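PDB 4WJ1: antigen MTB48, Mycobacterial protein from Mycobacterium smegmatis, which is the EspB protein of the ESX-1 type VII secretion system, here as its PE- and PPE-like part, and is probably involved in DNA conjugation in the recipient strain. Local coordinates for residues E216-T219 / F220-H224; S155-Y158 / F159-Q162. One frame throughout, in Å; residues are numbered along the deposited sequence.

Interaction 1 (E216-T219 / F220-H224); sequences EATT and FVDAH
F220 hangs its backbone N on the carbonyl O of E216, one turn back in the long helix 187-230, at 3.0 Å. With CG anti to its own backbone N (chi1 175°), the ring swings off this turn into the helical bundle and lands among L49 of helix 40-96, M156 of helix 154-178 and Y269 of helix 248-272. V221 comes next: its N reaches A217 O at 2.8 Å in a nearly straight bond (169°). Its methyl CG2 rests against two carbonyl oxygens at once, 3.3 Å from A217 O and 3.4 Å from T218 O. D222 N bonds to T218 O, and its side chain runs back alongside T218, so that OD2 touches methyl CG2 of T218 at 3.4 Å. A223 continues the helical series with N on T219 O at 3.1 Å, while its CB brushes the same oxygen. H224 N bonds to F220 O within the same segment, and its NE2 goes outside to D37. Across this regular alpha-helix of the PPE-family region, then, every hydrogen bond is a main-chain i to i+4 bond, and the side chains add only van der Waals contact. The hydroxyls of T218 and T219 bond back to A214 O and Q215 O of their own helix; T218 OG1 also reaches R160 NH1 on the neighbouring helix, and E216 OE1 reaches Q276 N.

Interaction 2 (S155-Y158 / F159-Q162); sequences SMKY and FRDQ
Y158 and Q162, one helical turn apart, make a flat, stacked contact: the Q162 amide lies against the tyrosine ring, the two planes only 10° apart. CG of Q162 stands over the middle of the ring, 4.0 Å from its centroid, in a CH-pi contact, and NE2 passes 3.8 Å from ring atom CD2. Beyond CG the glutamine is extended (chi2 -172°), which helps lay the amide against the CD2-CE2 side of the ring, where OE1 is held by the backbone N of G31. On another side of the helix M156, a selenomethionine, lies beside F159. Its chain is bent at both chi2 and chi3, and the curl brings methyl CE to 3.5 Å from CD1 of F159; SE is 4.9 Å from the ring centroid, an oblique Met-aromatic contact. A third cluster is charged. R160 folds at chi2 and chi3, and its NE meets D161 OD1 at 2.8 Å, coming from above the carboxylate plane, in a salt bridge between sequence neighbours. Its NH2 rests 3.9 Å from CG of K157, whose extended chain takes NZ away to D225 and Q152 O. Beneath all this run four i to i+4 backbone bonds, from S155 O–F159 N to Y158 O–Q162 N. M156 and F159 both pack on M50 of helix 40-96, M156 also on V221 of helix 187-230, and the alkyl part of R160 meets A217 there, so this piece of helix joins helix 154-178 to two other helices of the bundle.

Interactions 1 and 2 are short pieces, about two turns each, of consecutive helices, 187-230 and 154-178, within the PPE-family region, their centres about 10 Å apart. Each has a buried apolar side, F220 and V221 in interaction 1 and M156 and F159 in interaction 2, and a more accessible polar one. They touch directly: CG1 of V221 packs on CB of M156 at 3.7 Å, and R160 NH1 probably hydrogen-bonds to T218 OG1 at 2.9 Å. Their chemistry differs. Within 216-224 the side chains barely engage one another. Both have one exposed residue, D222 and Y158; in 155-162 the amide-on-ring stack lies on that accessible side, while the Met-aromatic pair is on the buried side.

Interaction 1 (E216-T219 / F220-H224)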
loop_
_atom_site.group_PDB
_atom_site.type_symbol
_atom_site.label_atom_id
_atom_site.label_comp_id
_atom_site.label_asym_id
_atom_site.label_seq_id
_atom_site.Cartn_x
_atom_site.Cartn_y
_atom_site.Cartn_z
ATOM N N GLU A 216 12.195 3.295 3.378
ATOM C CA GLU A 216 12.677 4.232 2.377
ATOM C C GLU A 216 12.569 5.666 2.902
ATOM O O GLU A 216 13.501 6.454 2.766
ATOM C CB GLU A 216 11.908 4.067 1.067
ATOM C CG GLU A 216 12.080 2.690 0.389
ATOM C CD GLU A 216 13.547 2.267 0.279
ATOM O OE1 GLU A 216 14.186 2.599 -0.737
ATOM O OE2 GLU A 216 14.063 1.604 1.206
ATOM N N ALA A 217 11.440 5.991 3.526
ATOM C CA ALA A 217 11.242 7.320 4.097
ATOM C C ALA A 217 12.234 7.566 5.238
ATOM O O ALA A 217 12.792 8.657 5.360
ATOM C CB ALA A 217 9.798 7.491 4.589
ATOM N N THR A 218 12.447 6.546 6.065
ATOM C CA THR A 218 13.431 6.622 7.135
ATOM C C THR A 218 14.809 6.929 6.571
ATOM O O THR A 218 15.547 7.764 7.086
ATOM C CB THR A 218 13.491 5.313 7.927
ATOM O OG1 THR A 218 12.292 5.166 8.698
ATOM C CG2 THR A 218 14.702 5.300 8.855
ATOM N N THR A 219 15.151 6.244 5.496
ATOM C CA THR A 219 16.426 6.462 4.839
ATOM C C THR A 219 16.565 7.922 4.418
ATOM O O THR A 219 17.613 8.534 4.600
ATOM C CB THR A 219 16.561 5.519 3.644
ATOM O OG1 THR A 219 16.775 4.200 4.153
ATOM C CG2 THR A 219 17.735 5.905 2.761
ATOM N N PHE A 220 15.478 8.480 3.898
ATOM C CA PHE A 220 15.441 9.867 3.475
ATOM C C PHE A 220 15.569 10.844 4.661
ATOM O O PHE A 220 16.450 11.694 4.664
ATOM C CB PHE A 220 14.150 10.109 2.698
ATOM C CG PHE A 220 13.920 11.537 2.301
ATOM C CD1 PHE A 220 14.948 12.317 1.815
ATOM C CD2 PHE A 220 12.654 12.081 2.373
ATOM C CE1 PHE A 220 14.727 13.613 1.427
ATOM C CE2 PHE A 220 12.430 13.382 1.984
ATOM C CZ PHE A 220 13.473 14.149 1.513
ATOM N N VAL A 221 14.713 10.718 5.674
ATOM C CA VAL A 221 14.766 11.669 6.766
ATOM C C VAL A 221 16.072 11.551 7.552
ATOM O O VAL A 221 16.609 12.562 8.009
ATOM C CB VAL A 221 13.564 11.529 7.709
ATOM C CG1 VAL A 221 12.304 11.913 6.980
ATOM C CG2 VAL A 221 13.461 10.141 8.267
ATOM N N ASP A 222 16.609 10.344 7.678
ATOM C CA ASP A 222 17.915 10.204 8.312
ATOM C C ASP A 222 18.960 10.987 7.536
ATOM O O ASP A 222 19.780 11.697 8.125
ATOM C CB ASP A 222 18.337 8.742 8.421
ATOM C CG ASP A 222 17.552 7.981 9.488
ATOM O OD1 ASP A 222 16.766 8.624 10.216
ATOM O OD2 ASP A 222 17.731 6.743 9.605
ATOM N N ALA A 223 18.926 10.864 6.215
ATOM C CA ALA A 223 19.889 11.564 5.374
ATOM C C ALA A 223 19.701 13.068 5.479
ATOM O O ALA A 223 20.659 13.834 5.420
ATOM C CB ALA A 223 19.764 11.128 3.947
ATOM N N HIS A 224 18.456 13.489 5.643
ATOM C CA HIS A 224 18.171 14.898 5.711
ATOM C C HIS A 224 18.638 15.477 7.052
ATOM O O HIS A 224 19.195 16.571 7.094
ATOM C CB HIS A 224 16.681 15.154 5.500
ATOM C CG HIS A 224 16.349 16.598 5.347
ATOM N ND1 HIS A 224 16.074 17.418 6.426
ATOM C CD2 HIS A 224 16.284 17.393 4.253
ATOM C CE1 HIS A 224 15.831 18.637 5.997
ATOM N NE2 HIS A 224 15.955 18.655 4.678
#

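Interaction 2 (S155-Y158 / F159-Q162)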
loop_
_atom_site.group_PDB
_atom_site.type_symbol
_atom_site.label_atom_id
_atom_site.label_comp_id
_atom_site.label_asym_id
_atom_site.label_seq_id
_atom_site.Cartn_x
_atom_site.Cartn_y
_atom_site.Cartn_z
ATOM N N SER A 155 7.088 16.676 8.553
ATOM C CA SER A 155 6.026 16.145 7.701
ATOM C C SER A 155 6.413 14.755 7.197
ATOM O O SER A 155 5.675 13.786 7.385
ATOM C CB SER A 155 5.739 17.073 6.521
ATOM O OG SER A 155 4.679 16.559 5.725
HETATM N N MSE A 156 7.596 14.671 6.595
HETATM C CA MSE A 156 8.129 13.415 6.108
HETATM C C MSE A 156 8.247 12.388 7.220
HETATM O O MSE A 156 7.929 11.216 7.021
HETATM C CB MSE A 156 9.482 13.640 5.430
HETATM C CG MSE A 156 9.333 14.243 4.037
HETATM SE SE MSE A 156 8.149 13.188 2.875
HETATM C CE MSE A 156 8.857 11.429 3.210
ATOM N N LYS A 157 8.660 12.822 8.402
ATOM C CA LYS A 157 8.784 11.888 9.517
ATOM C C LYS A 157 7.416 11.376 9.951
ATOM O O LYS A 157 7.277 10.222 10.323
ATOM C CB LYS A 157 9.520 12.532 10.690
ATOM C CG LYS A 157 11.031 12.581 10.477
ATOM C CD LYS A 157 11.728 13.542 11.427
ATOM C CE LYS A 157 13.239 13.479 11.239
ATOM N NZ LYS A 157 13.929 14.681 11.808
ATOM N N TYR A 158 6.394 12.217 9.878
ATOM C CA TYR A 158 5.071 11.760 10.257
ATOM C C TYR A 158 4.527 10.766 9.206
ATOM O O TYR A 158 3.892 9.765 9.536
ATOM C CB TYR A 158 4.130 12.935 10.415
ATOM C CG TYR A 158 2.837 12.533 11.044
ATOM C CD1 TYR A 158 2.826 11.696 12.146
ATOM C CD2 TYR A 158 1.618 12.988 10.541
ATOM C CE1 TYR A 158 1.637 11.311 12.734
ATOM C CE2 TYR A 158 0.425 12.607 11.119
ATOM C CZ TYR A 158 0.442 11.773 12.223
ATOM O OH TYR A 158 -0.743 11.397 12.811
ATOM N N PHE A 159 4.778 11.094 7.944
ATOM C CA PHE A 159 4.472 10.261 6.804
ATOM C C PHE A 159 5.106 8.900 7.018
ATOM O O PHE A 159 4.448 7.869 6.880
ATOM C CB PHE A 159 4.983 10.959 5.531
ATOM C CG PHE A 159 5.036 10.081 4.281
ATOM C CD1 PHE A 159 6.159 9.319 3.994
ATOM C CD2 PHE A 159 3.998 10.103 3.355
ATOM C CE1 PHE A 159 6.229 8.566 2.834
ATOM C CE2 PHE A 159 4.057 9.347 2.196
ATOM C CZ PHE A 159 5.173 8.571 1.936
ATOM N N ARG A 160 6.378 8.908 7.402
ATOM C CA ARG A 160 7.090 7.671 7.672
ATOM C C ARG A 160 6.395 6.891 8.780
ATOM O O ARG A 160 6.141 5.706 8.644
ATOM C CB ARG A 160 8.543 7.958 8.042
ATOM C CG ARG A 160 9.396 6.725 8.270
ATOM C CD ARG A 160 9.373 6.271 9.727
ATOM N NE ARG A 160 9.519 7.393 10.647
ATOM C CZ ARG A 160 10.690 7.914 10.998
ATOM N NH1 ARG A 160 11.810 7.412 10.490
ATOM N NH2 ARG A 160 10.743 8.939 11.847
ATOM N N ASP A 161 6.089 7.557 9.882
ATOM C CA ASP A 161 5.403 6.898 10.985
ATOM C C ASP A 161 4.061 6.319 10.540
ATOM O O ASP A 161 3.684 5.218 10.947
ATOM C CB ASP A 161 5.179 7.875 12.142
ATOM C CG ASP A 161 6.473 8.317 12.810
ATOM O OD1 ASP A 161 7.531 7.710 12.566
ATOM O OD2 ASP A 161 6.423 9.278 13.602
ATOM N N GLN A 162 3.332 7.060 9.710
ATOM C CA GLN A 162 2.002 6.623 9.319
ATOM C C GLN A 162 2.036 5.354 8.470
ATOM O O GLN A 162 1.196 4.477 8.611
ATOM C CB GLN A 162 1.285 7.722 8.549
ATOM C CG GLN A 162 0.860 8.907 9.368
ATOM C CD GLN A 162 0.010 9.836 8.560
ATOM O OE1 GLN A 162 -1.203 9.783 8.644
ATOM N NE2 GLN A 162 0.642 10.685 7.745
#